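Side-chain contacts in DNA-binding protein reb1 (PDB 5EYB), which binds specific sites in ribosomal DNA and upstream of many genes, and helps to terminate transcription by RNA polymerase I: residues A[47-50]-A[51-55]; A[249-253]-A[254-258]; A[335-339]-A[340-344]. All coordinates share one frame; numbering follows the deposited sequence.

Interaction 1 (A[47-50]-A[51-55]); sequences KRLH and GPLSS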
# COMPACT_ATOMS: atom_id res chain seq x y z
N LYS A 47 23.45 3.82 11.83
CA LYS A 47 22.66 4.37 10.74
C LYS A 47 23.48 4.44 9.45
O LYS A 47 23.00 4.04 8.39
CB LYS A 47 22.14 5.76 11.10
N ARG A 48 24.70 4.94 9.55
CA ARG A 48 25.57 5.05 8.39
C ARG A 48 26.61 3.93 8.36
O ARG A 48 27.23 3.62 9.37
CB ARG A 48 26.28 6.41 8.37
N LEU A 49 26.78 3.32 7.19
CA LEU A 49 27.74 2.24 7.03
C LEU A 49 29.09 2.79 6.59
O LEU A 49 29.18 3.87 6.00
CB LEU A 49 27.23 1.22 6.02
CG LEU A 49 25.86 0.63 6.36
CD1 LEU A 49 25.47 -0.48 5.39
CD2 LEU A 49 25.85 0.12 7.80
N HIS A 50 30.15 2.04 6.89
CA HIS A 50 31.51 2.47 6.54
C HIS A 50 32.34 1.31 6.01
O HIS A 50 32.01 0.14 6.24
CB HIS A 50 32.21 3.09 7.76
CG HIS A 50 31.44 4.20 8.40
ND1 HIS A 50 30.44 3.99 9.32
CD2 HIS A 50 31.53 5.55 8.24
CE1 HIS A 50 29.95 5.15 9.71
NE2 HIS A 50 30.59 6.11 9.07
N GLY A 51 33.42 1.64 5.32
CA GLY A 51 34.38 0.65 4.86
C GLY A 51 33.83 -0.37 3.90
O GLY A 51 33.06 -0.04 3.00
N PRO A 52 34.23 -1.64 4.08
CA PRO A 52 33.87 -2.75 3.18
C PRO A 52 32.38 -3.03 3.14
O PRO A 52 31.85 -3.41 2.10
CB PRO A 52 34.63 -3.94 3.78
CG PRO A 52 34.82 -3.58 5.21
CD PRO A 52 35.04 -2.10 5.22
N LEU A 53 31.70 -2.86 4.28
CA LEU A 53 30.27 -3.12 4.36
C LEU A 53 29.51 -2.14 3.49
O LEU A 53 28.48 -2.48 2.90
CB LEU A 53 29.79 -3.04 5.81
CG LEU A 53 28.35 -3.47 6.07
CD1 LEU A 53 28.12 -4.89 5.58
CD2 LEU A 53 28.02 -3.36 7.55
N SER A 54 30.02 -0.92 3.40
CA SER A 54 29.47 0.10 2.52
C SER A 54 29.67 -0.30 1.06
O SER A 54 28.78 -0.13 0.23
CB SER A 54 30.11 1.46 2.80
OG SER A 54 29.60 2.46 1.95
N SER A 55 30.85 -0.84 0.76
CA SER A 55 31.16 -1.32 -0.58
C SER A 55 30.28 -2.51 -0.96
O SER A 55 29.88 -2.66 -2.12
CB SER A 55 32.64 -1.70 -0.69
OG SER A 55 33.48 -0.57 -0.54

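Interaction 2 (A[249-253]-A[254-258]); sequences SDINW and TLVAQ. With nucleotides of chain B.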
# COMPACT_ATOMS: atom_id res chain seq x y z
N SER A 249 -14.52 -5.01 8.62
CA SER A 249 -15.40 -4.63 7.52
C SER A 249 -15.91 -3.20 7.70
O SER A 249 -15.13 -2.25 7.66
CB SER A 249 -16.58 -5.60 7.41
N ASP A 250 -17.22 -3.07 7.86
CA ASP A 250 -17.88 -1.80 8.15
C ASP A 250 -17.71 -0.72 7.07
O ASP A 250 -18.65 0.01 6.77
CB ASP A 250 -17.40 -1.25 9.50
N ILE A 251 -16.51 -0.60 6.49
CA ILE A 251 -16.24 0.44 5.51
C ILE A 251 -15.74 -0.10 4.17
O ILE A 251 -14.67 -0.70 4.10
CB ILE A 251 -15.19 1.45 6.04
CG1 ILE A 251 -15.58 1.93 7.44
CG2 ILE A 251 -15.05 2.62 5.08
CD1 ILE A 251 -14.54 2.84 8.08
N ASN A 252 -16.53 0.11 3.12
CA ASN A 252 -16.14 -0.30 1.77
C ASN A 252 -15.43 0.84 1.04
O ASN A 252 -16.08 1.72 0.48
CB ASN A 252 -17.37 -0.75 0.97
CG ASN A 252 -17.01 -1.30 -0.40
OD1 ASN A 252 -16.68 -0.55 -1.32
ND2 ASN A 252 -17.08 -2.61 -0.55
N TRP A 253 -14.10 0.80 1.04
CA TRP A 253 -13.32 1.90 0.49
C TRP A 253 -13.46 2.04 -1.02
O TRP A 253 -13.20 3.10 -1.58
CB TRP A 253 -11.85 1.74 0.87
CG TRP A 253 -11.63 1.87 2.34
CD1 TRP A 253 -11.16 0.90 3.19
CD2 TRP A 253 -11.88 3.02 3.15
NE1 TRP A 253 -11.11 1.38 4.47
CE2 TRP A 253 -11.55 2.68 4.48
CE3 TRP A 253 -12.37 4.31 2.88
CZ2 TRP A 253 -11.67 3.58 5.53
CZ3 TRP A 253 -12.49 5.20 3.93
CH2 TRP A 253 -12.15 4.83 5.24
N THR A 254 -13.88 0.96 -1.68
CA THR A 254 -14.11 1.03 -3.12
C THR A 254 -15.36 1.86 -3.41
O THR A 254 -15.37 2.68 -4.33
CB THR A 254 -14.26 -0.37 -3.74
OG1 THR A 254 -13.06 -1.12 -3.54
CG2 THR A 254 -14.53 -0.26 -5.23
N LEU A 255 -16.40 1.65 -2.62
CA LEU A 255 -17.62 2.45 -2.76
C LEU A 255 -17.37 3.88 -2.30
O LEU A 255 -17.89 4.82 -2.89
CB LEU A 255 -18.78 1.83 -1.99
CG LEU A 255 -20.12 2.56 -2.08
CD1 LEU A 255 -20.63 2.59 -3.51
CD2 LEU A 255 -21.15 1.94 -1.14
N VAL A 256 -16.57 4.02 -1.25
CA VAL A 256 -16.21 5.33 -0.71
C VAL A 256 -15.55 6.21 -1.77
O VAL A 256 -15.90 7.38 -1.93
CB VAL A 256 -15.27 5.19 0.51
CG1 VAL A 256 -14.42 6.44 0.69
CG2 VAL A 256 -16.07 4.87 1.77
N ALA A 257 -14.60 5.64 -2.49
CA ALA A 257 -13.90 6.37 -3.55
C ALA A 257 -14.84 6.71 -4.70
O ALA A 257 -14.76 7.79 -5.28
CB ALA A 257 -12.72 5.56 -4.05
N GLN A 258 -15.73 5.78 -5.03
CA GLN A 258 -16.68 5.98 -6.10
C GLN A 258 -17.57 7.20 -5.84
O GLN A 258 -17.80 8.01 -6.74
CB GLN A 258 -17.55 4.73 -6.29
CG GLN A 258 -18.70 4.91 -7.26
CD GLN A 258 -19.63 3.71 -7.30
OE1 GLN A 258 -19.21 2.58 -7.05
NE2 GLN A 258 -20.90 3.95 -7.60
P DG B 13 -14.55 -4.77 1.67
OP1 DG B 13 -15.19 -4.97 2.98
OP2 DG B 13 -14.64 -3.46 0.99
O5' DG B 13 -12.99 -5.15 1.77
C5' DG B 13 -12.62 -6.47 2.11
C4' DG B 13 -11.11 -6.62 2.10
O4' DG B 13 -10.64 -6.78 0.75
C3' DG B 13 -10.33 -5.44 2.68
O3' DG B 13 -9.78 -5.80 3.93
C2' DG B 13 -9.23 -5.15 1.64
C1' DG B 13 -9.31 -6.35 0.70
N9 DG B 13 -8.99 -6.03 -0.69
C8 DG B 13 -9.77 -5.34 -1.58
N7 DG B 13 -9.22 -5.20 -2.75
C5 DG B 13 -7.99 -5.84 -2.63
C6 DG B 13 -6.96 -6.02 -3.58
O6 DG B 13 -6.92 -5.63 -4.75
N1 DG B 13 -5.89 -6.73 -3.05
C2 DG B 13 -5.82 -7.21 -1.76
N2 DG B 13 -4.70 -7.86 -1.44
N3 DG B 13 -6.78 -7.05 -0.86
C4 DG B 13 -7.83 -6.36 -1.36
P DG B 12 -17.78 -4.87 -4.16
OP1 DG B 12 -19.05 -4.50 -3.51
OP2 DG B 12 -17.06 -3.89 -5.01
O5' DG B 12 -16.73 -5.37 -3.07
C5' DG B 12 -17.01 -6.54 -2.31
C4' DG B 12 -15.85 -6.88 -1.40
O4' DG B 12 -14.82 -7.55 -2.17
C3' DG B 12 -15.17 -5.68 -0.72
O3' DG B 12 -15.14 -5.89 0.69
C2' DG B 12 -13.76 -5.66 -1.32
C1' DG B 12 -13.56 -7.12 -1.70
N9 DG B 12 -12.59 -7.33 -2.77
C8 DG B 12 -12.67 -6.87 -4.06
N7 DG B 12 -11.65 -7.21 -4.80
C5 DG B 12 -10.85 -7.95 -3.94
C6 DG B 12 -9.61 -8.58 -4.17
O6 DG B 12 -8.95 -8.62 -5.22
N1 DG B 12 -9.13 -9.23 -3.04
C2 DG B 12 -9.77 -9.25 -1.82
N2 DG B 12 -9.15 -9.92 -0.84
N3 DG B 12 -10.93 -8.66 -1.59
C4 DG B 12 -11.41 -8.03 -2.69

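Interaction 3 (A[335-339]-A[340-344]); sequences PSYDN and LPLLE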
# COMPACT_ATOMS: atom_id res chain seq x y z
N PRO A 335 -22.77 26.63 16.83
CA PRO A 335 -23.91 27.28 16.19
C PRO A 335 -23.53 28.54 15.41
O PRO A 335 -24.27 28.96 14.52
CB PRO A 335 -24.82 27.64 17.38
CG PRO A 335 -24.41 26.72 18.46
CD PRO A 335 -22.94 26.53 18.29
N SER A 336 -22.39 29.13 15.74
CA SER A 336 -21.94 30.36 15.10
C SER A 336 -21.71 30.17 13.60
O SER A 336 -21.90 31.10 12.82
CB SER A 336 -20.66 30.87 15.77
OG SER A 336 -20.85 31.04 17.16
N TYR A 337 -21.31 28.97 13.20
CA TYR A 337 -21.00 28.69 11.80
C TYR A 337 -22.24 28.53 10.94
O TYR A 337 -22.16 28.53 9.71
CB TYR A 337 -20.11 27.45 11.69
CG TYR A 337 -18.68 27.70 12.10
CD1 TYR A 337 -17.77 28.23 11.20
CD2 TYR A 337 -18.25 27.42 13.39
CE1 TYR A 337 -16.46 28.48 11.58
CE2 TYR A 337 -16.95 27.66 13.77
CZ TYR A 337 -16.05 28.19 12.86
OH TYR A 337 -14.75 28.43 13.24
N ASP A 338 -23.40 28.40 11.58
CA ASP A 338 -24.66 28.35 10.84
C ASP A 338 -25.28 29.74 10.77
O ASP A 338 -26.18 29.99 9.96
CB ASP A 338 -25.63 27.37 11.49
CG ASP A 338 -25.25 25.92 11.26
OD1 ASP A 338 -24.06 25.66 10.98
OD2 ASP A 338 -26.13 25.05 11.35
N ASN A 339 -24.79 30.65 11.60
CA ASN A 339 -25.29 32.02 11.64
C ASN A 339 -24.49 32.97 10.76
O ASN A 339 -25.06 33.85 10.11
CB ASN A 339 -25.29 32.54 13.08
CG ASN A 339 -26.20 31.75 13.99
OD1 ASN A 339 -27.20 31.19 13.56
ND2 ASN A 339 -25.85 31.70 15.27
N LEU A 340 -23.18 32.79 10.74
CA LEU A 340 -22.29 33.75 10.10
C LEU A 340 -21.37 33.09 9.08
O LEU A 340 -21.16 31.88 9.12
CB LEU A 340 -21.45 34.46 11.17
CG LEU A 340 -22.25 35.20 12.24
CD1 LEU A 340 -21.35 35.62 13.39
CD2 LEU A 340 -22.96 36.41 11.64
N PRO A 341 -20.83 33.89 8.14
CA PRO A 341 -19.80 33.42 7.22
C PRO A 341 -18.55 32.96 7.98
O PRO A 341 -18.38 33.34 9.13
CB PRO A 341 -19.49 34.64 6.36
CG PRO A 341 -20.73 35.45 6.41
CD PRO A 341 -21.28 35.25 7.79
N LEU A 342 -17.70 32.17 7.32
CA LEU A 342 -16.53 31.55 7.95
C LEU A 342 -15.71 32.50 8.82
O LEU A 342 -15.34 32.15 9.94
CB LEU A 342 -15.63 30.95 6.87
CG LEU A 342 -14.31 30.32 7.33
CD1 LEU A 342 -14.56 29.21 8.34
CD2 LEU A 342 -13.53 29.80 6.14
N LEU A 343 -15.43 33.70 8.31
CA LEU A 343 -14.62 34.66 9.05
C LEU A 343 -15.28 35.08 10.36
O LEU A 343 -14.73 34.85 11.44
CB LEU A 343 -14.35 35.91 8.20
CG LEU A 343 -13.45 36.95 8.86
CD1 LEU A 343 -12.09 36.36 9.16
CD2 LEU A 343 -13.32 38.20 8.00
N GLU A 344 -16.46 35.68 10.26
CA GLU A 344 -17.17 36.19 11.42
C GLU A 344 -17.61 35.08 12.37
O GLU A 344 -17.63 35.26 13.58
CB GLU A 344 -18.38 37.02 10.99
CG GLU A 344 -18.04 38.32 10.28
CD GLU A 344 -17.67 38.12 8.82
OE1 GLU A 344 -17.85 37.00 8.31
OE2 GLU A 344 -17.19 39.09 8.19

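Interaction 1 (A[47-50]-A[51-55])
Leu49 and Leu53 meet through a single methyl each, Leu49 CD2 lying 4.1 Å from Leu53 CD2, and the two side chains cross obliquely. Leu49 has its CG beside the backbone N (chi1 -56°), whereas Leu53 swings its CG anti to the backbone N (chi1 -172°), which carries its branched end back to the incoming loop. One residue further on, the CB of Ser54 lies against backbone, 4.1 Å from Leu49 O and 3.9 Å from His50 C, so this serine meets the loop through carbon. His50 O looks into the start of the helix, with Leu53 N and Ser54 N both 3.6 Å away, a loose approach without a hydrogen bond. The loop joins helix 37-43 to helix 51-63 in a Myb-associated domain, a family grouped with the helix-turn-helix folds, and Leu53 is the buried residue of the contact, reaching Leu44 and Phe29. Pro52 also touches Phe29 of helix 16-32, together with Tyr33. The change of direction takes place at Gly51, whose positive phi of 62° suits a residue without a side chain. Beyond it the first turn is held by Ser55 N donating to Gly51 O at 3.2 Å. His50 touches Gly51 N with its CB, but its imidazole turns off toward the DNA, where NE2 is hydrogen-bonded to a phosphate. Lys47, not modelled past CB, also packs against a phosphate.

Interaction 2 (A[249-253]-A[254-258])
Val256 meets the Trp253 indole at its edge, near the ring plane, with CG1 3.7 Å from CE3 of Trp253; the two side chains extend alongside each other. Over the centre of one indole face sits Ile251 CG2, and the Phe272 ring meets the indole with its plane inclined at about 55°. Ile251 CG2 also reaches Val256 CG2 at 4.1 Å, joining the loop to the first turn of the helix. The other flat group, the Asn252 carboxamide, has its CG anti to the backbone N (chi1 -175°), which brings OD1 over the first turn: as the N-cap it accepts from Leu255 N at 2.6 Å, in its carbonyl plane. This cap opens helix 253-260 of a Myb-type repeat, predicted to begin a helix-turn-helix motif. Val256 also packs against Leu234 and Ile237 of helix 228-238 and Cys268 of helix 265-275. On the DNA side, ND2 of Asn252 lies 3.0 Å from OP2 of DG13 of chain B. A leucine in its place would probably leave Leu255 N without its capping acceptor and the phosphate without a neighbouring amide. Asn252 O continues the turn, taking Val256 N at 2.9 Å.

Interaction 3 (A[335-339]-A[340-344])
Leu340 N closes the last turn of the weakly bonded helix 336-339 by donating to Ser336 O at 3.0 Å, and the same oxygen also accepts from Asn339 N at 3.2 Å. Past this turn the chain extends through Leu340 and Pro341, and Leu342 comes back beside Tyr337. Its CD1 comes to the edge of the Tyr337 ring, near the ring plane, 3.8 Å from CE1 of Tyr337. With CG anti to the backbone N (chi1 177°), the end of Leu342 returns toward the tyrosine although its CB sets out away from it. The phenol OH is hydrogen-bonded to OG1 of Thr346, which also bonds to Leu342 O, so the ring is tied at its far end to the same helix its edge touches. Phe327 and Lys331 of helix 320-333 pack against both Tyr337 and Leu342. Ser336 OG likewise bonds to Ser348 OG, while Leu340 lays its side chain on Ala345 and Ser348. The arrangement is a short helix-to-helix connection, with Pro341 at the N-cap of the C-terminal helix 342-356.

All three contacts are local, each leading into a helix, and they follow one another along the chain without touching. Interaction 1 and interaction 2 belong to different domain families, a Myb-associated domain and a Myb-type repeat; their centres stand 46 Å apart on opposite sides of the chain's centre, yet both bring a residue to the DNA backbone. Two separated parts of the protein thus reach phosphates, His50 by a hydrogen bond and Asn252 by a close approach. Interaction 3 is different: its centre lies 32 Å from that of interaction 2 and 59 Å from that of interaction 1, and its nearest atom is about 21 Å from the nucleic acid, so it packs the C-terminal helices without meeting DNA.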